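Glutathione transferase (Leptospira interrogans serovar Lai, PDB 3UBK) probably catalyses the conjugation of glutathione to electrophilic substrates and binds glutathione in a dimer whose subunits pair a thioredoxin-like domain with an all-helical one. Local coordinates at residues I98-L103 / D155-A160; L162-E167 / K203-L208. All coordinates share one frame; numbering follows the deposited sequence.

Interaction 1: I98-L103 / D155-A160; sequences IIETYL and DCSGFA
Ile99 drives its CD1 methyl at the backbone of Gly158, where Ile99 CD1 lies 3.6 Å from Gly158 CA, against main chain. The pair is a worked example of how helices 86-111 and 153-169, both in the all-helical C-terminal domain of the glutathione transferase fold, meet where one partner offers bare main chain. The two short segments run at 46° to each other, their axes approaching to 9.6 Å. Ile99 reaches over with both branches. CG1 lies anti to the carbonyl carbon (chi1 -69°) and, extended further, carries CD1 onto Gly158; CG2, the other branch, comes up against the carbonyl oxygen of Ser157, with Ile99 CG2 and Ser157 O 3.9 Å apart. The isoleucine side chain also touches Ile146, His161 and Leu162.

Alongside this apolar touch lies a polar one. Glu100 leaves its helix obliquely, but the chain is extended beyond CG, which brings the carboxylate to the neighbouring helix. Its OE2 stands 3.7 Å from Ser157 OG, near but not bonded. Each group has a stronger partner: Glu100 OE2 forms a salt bridge with Lys17 and is hydrogen-bonded to His161 NE2, while Ser157 OG is hydrogen-bonded to Ser96 OG.

Helix 13-25 of the N-terminal domain therefore meets the same carboxylate, with Tyr14 also touching Glu100, and the side chain of Ser64, a glutathione-binding residue, lies about 4 Å from that of Glu100. Chemically, the contact joins the helices by apolar packing on bare backbone, whereas the charge of Glu100 is met mainly from outside the two segments: Lys17 and His161 share OE2, so that this one carboxylate links the C-terminal helices to helix 13-25.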
ATOM      1  N   ILE A  98       2.658   2.576   7.331  1.00 36.81           N
ATOM      2  CA  ILE A  98       3.108   1.879   8.531  1.00 36.74           C
ATOM      3  C   ILE A  98       1.929   1.243   9.255  1.00 41.21           C
ATOM      4  O   ILE A  98       1.979   0.067   9.632  1.00 41.07           O
ATOM      5  CB  ILE A  98       3.847   2.819   9.498  1.00 36.63           C
ATOM      6  CG1 ILE A  98       5.194   3.238   8.908  1.00 32.43           C
ATOM      7  CG2 ILE A  98       4.035   2.139  10.862  1.00 42.46           C
ATOM      8  CD1 ILE A  98       5.760   4.509   9.549  1.00 34.54           C
ATOM      9  N   ILE A  99       0.862   2.014   9.450  1.00 35.70           N
ATOM     10  CA  ILE A  99      -0.315   1.480  10.130  1.00 34.76           C
ATOM     11  C   ILE A  99      -0.913   0.281   9.414  1.00 33.86           C
ATOM     12  O   ILE A  99      -1.246  -0.725  10.045  1.00 43.22           O
ATOM     13  CB  ILE A  99      -1.411   2.545  10.347  1.00 36.36           C
ATOM     14  CG1 ILE A  99      -0.932   3.572  11.367  1.00 34.33           C
ATOM     15  CG2 ILE A  99      -2.710   1.860  10.790  1.00 33.35           C
ATOM     16  CD1 ILE A  99      -1.742   4.860  11.395  1.00 36.51           C
ATOM     17  N   GLU A 100      -1.041   0.358   8.096  1.00 37.84           N
ATOM     18  CA  GLU A 100      -1.680  -0.729   7.361  1.00 40.51           C
ATOM     19  C   GLU A 100      -0.786  -1.939   7.132  1.00 42.45           C
ATOM     20  O   GLU A 100      -1.213  -3.084   7.320  1.00 46.77           O
ATOM     21  CB  GLU A 100      -2.196  -0.242   6.002  1.00 41.13           C
ATOM     22  CG  GLU A 100      -3.481   0.510   6.085  1.00 50.82           C
ATOM     23  CD  GLU A 100      -4.071   0.773   4.730  1.00 41.46           C
ATOM     24  OE1 GLU A 100      -3.414   0.493   3.708  1.00 48.62           O
ATOM     25  OE2 GLU A 100      -5.202   1.270   4.685  1.00 41.64           O
ATOM     26  N   THR A 101       0.444  -1.688   6.699  1.00 40.90           N
ATOM     27  CA  THR A 101       1.320  -2.769   6.245  1.00 41.65           C
ATOM     28  C   THR A 101       2.094  -3.432   7.371  1.00 43.50           C
ATOM     29  O   THR A 101       2.285  -4.643   7.365  1.00 45.07           O
ATOM     30  CB  THR A 101       2.294  -2.288   5.144  1.00 43.34           C
ATOM     31  OG1 THR A 101       1.534  -1.700   4.083  1.00 49.73           O
ATOM     32  CG2 THR A 101       3.092  -3.460   4.576  1.00 44.04           C
ATOM     33  N   TYR A 102       2.531  -2.658   8.340  1.00 42.83           N
ATOM     34  CA  TYR A 102       3.359  -3.174   9.393  1.00 43.62           C
ATOM     35  C   TYR A 102       2.630  -3.370  10.712  1.00 47.22           C
ATOM     36  O   TYR A 102       3.175  -3.924  11.625  1.00 46.88           O
ATOM     37  CB  TYR A 102       4.561  -2.270   9.591  1.00 43.04           C
ATOM     38  CG  TYR A 102       5.263  -1.920   8.320  1.00 42.07           C
ATOM     39  CD1 TYR A 102       5.617  -2.876   7.424  1.00 47.51           C
ATOM     40  CD2 TYR A 102       5.573  -0.630   8.028  1.00 42.74           C
ATOM     41  CE1 TYR A 102       6.251  -2.554   6.282  1.00 51.08           C
ATOM     42  CE2 TYR A 102       6.201  -0.304   6.903  1.00 40.18           C
ATOM     43  CZ  TYR A 102       6.528  -1.258   6.023  1.00 50.28           C
ATOM     44  OH  TYR A 102       7.158  -0.907   4.881  1.00 54.86           O
ATOM     45  N   LEU A 103       1.403  -2.901  10.811  1.00 41.95           N
ATOM     46  CA  LEU A 103       0.611  -3.126  12.018  1.00 44.15           C
ATOM     47  C   LEU A 103      -0.591  -4.023  11.776  1.00 47.89           C
ATOM     48  O   LEU A 103      -0.788  -5.004  12.494  1.00 51.89           O
ATOM     49  CB  LEU A 103       0.178  -1.813  12.664  1.00 42.97           C
ATOM     50  CG  LEU A 103       1.285  -0.966  13.287  1.00 43.39           C
ATOM     51  CD1 LEU A 103       0.684   0.265  13.923  1.00 44.89           C
ATOM     52  CD2 LEU A 103       2.090  -1.769  14.318  1.00 46.68           C
ATOM     53  N   ASP A 155      -5.437   9.921   9.235  1.00 29.76           N
ATOM     54  CA  ASP A 155      -6.478   9.743  10.263  1.00 31.53           C
ATOM     55  C   ASP A 155      -7.506   8.713   9.833  1.00 30.90           C
ATOM     56  O   ASP A 155      -8.084   8.029  10.664  1.00 32.01           O
ATOM     57  CB  ASP A 155      -7.155  11.076  10.615  1.00 28.87           C
ATOM     58  CG  ASP A 155      -6.198  12.042  11.271  1.00 34.58           C
ATOM     59  OD1 ASP A 155      -5.868  11.824  12.454  1.00 29.83           O
ATOM     60  OD2 ASP A 155      -5.772  13.015  10.614  1.00 29.85           O
ATOM     61  N   CYS A 156      -7.751   8.610   8.532  1.00 31.15           N
ATOM     62  CA  CYS A 156      -8.650   7.572   8.035  1.00 30.17           C
ATOM     63  C   CYS A 156      -8.049   6.202   8.336  1.00 32.87           C
ATOM     64  O   CYS A 156      -8.713   5.310   8.869  1.00 35.61           O
ATOM     65  CB  CYS A 156      -8.862   7.725   6.535  1.00 29.63           C
ATOM     66  SG  CYS A 156      -9.537   9.350   6.047  1.00 32.18           S
ATOM     67  N   SER A 157      -6.788   6.021   7.979  1.00 34.04           N
ATOM     68  CA  SER A 157      -6.097   4.771   8.260  0.50 31.59           C
ATOM     69  C   SER A 157      -5.915   4.576   9.765  1.00 30.88           C
ATOM     70  O   SER A 157      -6.177   3.508  10.306  1.00 36.52           O
ATOM     71  CB  SER A 157      -4.745   4.743   7.547  0.50 31.47           C
ATOM     72  OG  SER A 157      -4.929   4.638   6.150  0.50 24.35           O
ATOM     73  N   GLY A 158      -5.477   5.630  10.445  1.00 33.28           N
ATOM     74  CA  GLY A 158      -5.245   5.540  11.883  1.00 39.52           C
ATOM     75  C   GLY A 158      -6.483   5.143  12.680  1.00 44.32           C
ATOM     76  O   GLY A 158      -6.468   4.156  13.430  1.00 40.09           O
ATOM     77  N   PHE A 159      -7.567   5.899  12.521  1.00 35.49           N
ATOM     78  CA  PHE A 159      -8.755   5.645  13.324  1.00 36.74           C
ATOM     79  C   PHE A 159      -9.411   4.326  12.941  1.00 36.30           C
ATOM     80  O   PHE A 159      -9.859   3.569  13.802  1.00 37.08           O
ATOM     81  CB  PHE A 159      -9.765   6.797  13.217  1.00 30.07           C
ATOM     82  CG  PHE A 159     -10.898   6.694  14.207  1.00 36.08           C
ATOM     83  CD1 PHE A 159     -10.746   7.160  15.504  1.00 35.22           C
ATOM     84  CD2 PHE A 159     -12.109   6.134  13.838  1.00 37.31           C
ATOM     85  CE1 PHE A 159     -11.779   7.065  16.421  1.00 37.60           C
ATOM     86  CE2 PHE A 159     -13.152   6.030  14.751  1.00 37.46           C
ATOM     87  CZ  PHE A 159     -12.989   6.492  16.039  1.00 31.32           C
ATOM     88  N   ALA A 160      -9.475   4.054  11.641  1.00 31.54           N
ATOM     89  CA  ALA A 160     -10.064   2.820  11.155  1.00 35.74           C
ATOM     90  C   ALA A 160      -9.301   1.568  11.632  1.00 35.96           C
ATOM     91  O   ALA A 160      -9.906   0.623  12.127  1.00 37.92           O
ATOM     92  CB  ALA A 160     -10.142   2.849   9.641  1.00 32.96           C
TER

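Interaction 2: L162-E167 / K203-L208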
ATOM      1  N   LEU A 162      -6.403   1.305  13.877  1.00 36.65           N
ATOM      2  CA  LEU A 162      -5.910   1.233  15.242  1.00 43.47           C
ATOM      3  C   LEU A 162      -7.020   0.965  16.246  1.00 45.57           C
ATOM      4  O   LEU A 162      -6.788   0.356  17.282  1.00 46.69           O
ATOM      5  CB  LEU A 162      -5.160   2.511  15.612  1.00 37.39           C
ATOM      6  CG  LEU A 162      -3.880   2.754  14.810  1.00 47.63           C
ATOM      7  CD1 LEU A 162      -3.230   4.049  15.263  1.00 41.60           C
ATOM      8  CD2 LEU A 162      -2.890   1.581  14.905  1.00 39.50           C
ATOM      9  N   SER A 163      -8.221   1.435  15.953  1.00 44.76           N
ATOM     10  CA  SER A 163      -9.328   1.183  16.848  1.00 46.95           C
ATOM     11  C   SER A 163      -9.607  -0.317  16.852  1.00 49.49           C
ATOM     12  O   SER A 163      -9.854  -0.903  17.900  1.00 50.77           O
ATOM     13  CB  SER A 163     -10.563   1.969  16.417  1.00 40.31           C
ATOM     14  OG  SER A 163     -11.007   1.542  15.152  1.00 45.94           O
ATOM     15  N   VAL A 164      -9.543  -0.930  15.672  1.00 50.08           N
ATOM     16  CA  VAL A 164      -9.774  -2.364  15.525  1.00 55.14           C
ATOM     17  C   VAL A 164      -8.632  -3.170  16.148  1.00 59.96           C
ATOM     18  O   VAL A 164      -8.864  -4.191  16.808  1.00 57.99           O
ATOM     19  CB  VAL A 164      -9.917  -2.768  14.045  1.00 54.91           C
ATOM     20  CG1 VAL A 164      -9.634  -4.256  13.869  1.00 59.47           C
ATOM     21  CG2 VAL A 164     -11.304  -2.408  13.520  1.00 48.66           C
ATOM     22  N   LEU A 165      -7.405  -2.698  15.941  1.00 60.21           N
ATOM     23  CA  LEU A 165      -6.226  -3.350  16.492  1.00 65.39           C
ATOM     24  C   LEU A 165      -6.274  -3.326  18.008  1.00 67.83           C
ATOM     25  O   LEU A 165      -5.953  -4.315  18.662  1.00 67.83           O
ATOM     26  CB  LEU A 165      -4.950  -2.674  15.995  1.00 64.57           C
ATOM     27  CG  LEU A 165      -4.442  -3.142  14.629  1.00 72.76           C
ATOM     28  CD1 LEU A 165      -5.592  -3.489  13.692  1.00 73.84           C
ATOM     29  CD2 LEU A 165      -3.534  -2.092  14.004  1.00 82.42           C
ATOM     30  N   ASP A 166      -6.680  -2.188  18.556  1.00 66.86           N
ATOM     31  CA  ASP A 166      -6.791  -2.024  19.995  1.00 69.83           C
ATOM     32  C   ASP A 166      -7.734  -3.060  20.618  1.00 76.27           C
ATOM     33  O   ASP A 166      -7.319  -3.867  21.453  1.00 76.10           O
ATOM     34  CB  ASP A 166      -7.260  -0.608  20.326  1.00 67.36           C
ATOM     35  CG  ASP A 166      -7.611  -0.440  21.784  1.00 72.45           C
ATOM     36  OD1 ASP A 166      -7.743  -1.469  22.478  1.00 79.50           O
ATOM     37  OD2 ASP A 166      -7.757   0.717  22.236  1.00 72.21           O
ATOM     38  N   GLU A 167      -8.998  -3.040  20.207  1.00 76.31           N
ATOM     39  CA  GLU A 167      -9.993  -3.935  20.789  1.00 80.57           C
ATOM     40  C   GLU A 167      -9.672  -5.407  20.537  1.00 80.64           C
ATOM     41  O   GLU A 167      -9.601  -6.208  21.472  1.00 80.84           O
ATOM     42  CB  GLU A 167     -11.388  -3.610  20.252  1.00 80.55           C
ATOM     43  CG  GLU A 167     -12.489  -4.447  20.880  1.00 90.04           C
ATOM     44  CD  GLU A 167     -13.757  -4.471  20.046  1.00100.09           C
ATOM     45  OE1 GLU A 167     -13.946  -3.552  19.220  1.00103.49           O
ATOM     46  OE2 GLU A 167     -14.564  -5.411  20.217  1.00102.86           O
ATOM     47  N   LYS A 203     -20.405   3.909  15.379  1.00 39.56           N
ATOM     48  CA  LYS A 203     -21.794   3.535  15.583  1.00 39.99           C
ATOM     49  C   LYS A 203     -22.293   2.504  14.562  1.00 38.94           C
ATOM     50  O   LYS A 203     -22.905   1.498  14.938  1.00 36.85           O
ATOM     51  CB  LYS A 203     -22.682   4.779  15.578  1.00 39.72           C
ATOM     52  CG  LYS A 203     -24.174   4.476  15.506  1.00 46.09           C
ATOM     53  CD  LYS A 203     -24.622   3.606  16.664  1.00 49.36           C
ATOM     54  CE  LYS A 203     -24.116   4.124  17.992  1.00 45.14           C
ATOM     55  NZ  LYS A 203     -24.676   3.331  19.127  1.00 52.77           N
ATOM     56  N   ASP A 204     -22.051   2.748  13.270  1.00 34.29           N
ATOM     57  CA  ASP A 204     -22.464   1.791  12.239  1.00 31.54           C
ATOM     58  C   ASP A 204     -21.794   0.423  12.449  1.00 36.30           C
ATOM     59  O   ASP A 204     -22.397  -0.626  12.195  1.00 33.87           O
ATOM     60  CB  ASP A 204     -22.152   2.313  10.840  1.00 32.59           C
ATOM     61  CG  ASP A 204     -23.171   3.343  10.353  1.00 40.98           C
ATOM     62  OD1 ASP A 204     -24.274   3.434  10.933  1.00 39.91           O
ATOM     63  OD2 ASP A 204     -22.866   4.064   9.382  1.00 42.62           O
ATOM     64  N   LYS A 205     -20.551   0.449  12.910  1.00 34.55           N
ATOM     65  CA  LYS A 205     -19.799  -0.771  13.173  1.00 39.52           C
ATOM     66  C   LYS A 205     -20.475  -1.520  14.316  1.00 39.12           C
ATOM     67  O   LYS A 205     -20.702  -2.723  14.235  1.00 41.31           O
ATOM     68  CB  LYS A 205     -18.348  -0.436  13.543  1.00 36.99           C
ATOM     69  CG  LYS A 205     -17.476  -1.666  13.836  1.00 41.90           C
ATOM     70  CD  LYS A 205     -15.966  -1.371  13.742  1.00 45.07           C
ATOM     71  CE  LYS A 205     -15.506  -0.324  14.754  1.00 61.32           C
ATOM     72  NZ  LYS A 205     -14.033   0.015  14.644  1.00 51.89           N
ATOM     73  N   GLN A 206     -20.814  -0.781  15.367  1.00 39.03           N
ATOM     74  CA  GLN A 206     -21.471  -1.343  16.542  1.00 41.22           C
ATOM     75  C   GLN A 206     -22.840  -1.944  16.237  1.00 43.23           C
ATOM     76  O   GLN A 206     -23.161  -3.045  16.693  1.00 42.52           O
ATOM     77  CB  GLN A 206     -21.604  -0.280  17.623  1.00 42.13           C
ATOM     78  CG  GLN A 206     -21.819  -0.849  19.012  1.00 52.18           C
ATOM     79  CD  GLN A 206     -22.581   0.099  19.892  1.00 53.55           C
ATOM     80  OE1 GLN A 206     -23.505   0.766  19.432  1.00 51.35           O
ATOM     81  NE2 GLN A 206     -22.197   0.179  21.161  1.00 64.34           N
ATOM     82  N   ILE A 207     -23.649  -1.223  15.465  1.00 37.39           N
ATOM     83  CA  ILE A 207     -24.974  -1.693  15.100  1.00 35.30           C
ATOM     84  C   ILE A 207     -24.912  -3.054  14.412  1.00 40.83           C
ATOM     85  O   ILE A 207     -25.681  -3.965  14.737  1.00 39.83           O
ATOM     86  CB  ILE A 207     -25.673  -0.689  14.145  1.00 35.97           C
ATOM     87  CG1 ILE A 207     -26.083   0.590  14.885  1.00 42.99           C
ATOM     88  CG2 ILE A 207     -26.867  -1.318  13.471  1.00 30.49           C
ATOM     89  CD1 ILE A 207     -26.458   1.724  13.925  1.00 35.19           C
ATOM     90  N   LEU A 208     -24.012  -3.195  13.440  1.00 35.89           N
ATOM     91  CA  LEU A 208     -23.941  -4.447  12.680  1.00 37.38           C
ATOM     92  C   LEU A 208     -23.366  -5.596  13.512  1.00 35.67           C
ATOM     93  O   LEU A 208     -23.817  -6.747  13.396  1.00 38.94           O
ATOM     94  CB  LEU A 208     -23.128  -4.277  11.392  1.00 38.40           C
ATOM     95  CG  LEU A 208     -23.031  -5.537  10.507  1.00 37.01           C
ATOM     96  CD1 LEU A 208     -24.401  -5.989  10.021  1.00 38.15           C
ATOM     97  CD2 LEU A 208     -22.123  -5.283   9.301  1.00 38.82           C
TER
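Lys205 reaches from helix 196-213 to Ser163 and Val164 of helix 153-169, spanning two helices of the C-terminal domain of the glutathione transferase fold. The backbones stay well apart, Val164 CA and Lys205 CA lying 10.4 Å from each other, so that one long side chain makes the contact.

The polar part gathers round the ammonium group. Lys205 NZ lies 3.4 Å from Ser163 OG, yet the firmer partners are outside the two segments: the ammonium forms a salt bridge with Glu202, about one turn earlier, and the hydroxyl is hydrogen-bonded to the carbonyl oxygen of Phe159. With Ser163 OG set between its backbone N and carbonyl carbon (chi1 64°), the hydroxyl can turn back to that carbonyl of its own helix.

The van der Waals part is slight, a methyl against the ammonium end. Val164 and Lys205 cross at a slant, and two residues about a turn apart on helix 13-25 border them, Asn13 touching Val164 and Asn16 touching Lys205. The lysine leaves its helix extended and bends at chi3 (62°), a turn that ends with its NZ 3.8 Å from Val164 CG2.

How the interactions relate
From the N terminus, the chain first builds the sheet-bearing domain and then enters helix 86-111. Interaction 1 closes a loop of 51 residues, largely helical and including helix 119-139, when 155-160 packs back on 98-103. Further along the same helix, 162-167 begins interaction 2, which closes a second loop, of 35 residues and containing helix 185-193, at 203-208. The loops follow in series, neither nested nor crossed. Helix 153-169 serves both, tying helix 86-111 to helix 196-213. The centres lie 14 Å apart, yet the contacts touch through leucine packing, Leu103 CD1 and Leu162 CD2 being 3.9 Å apart.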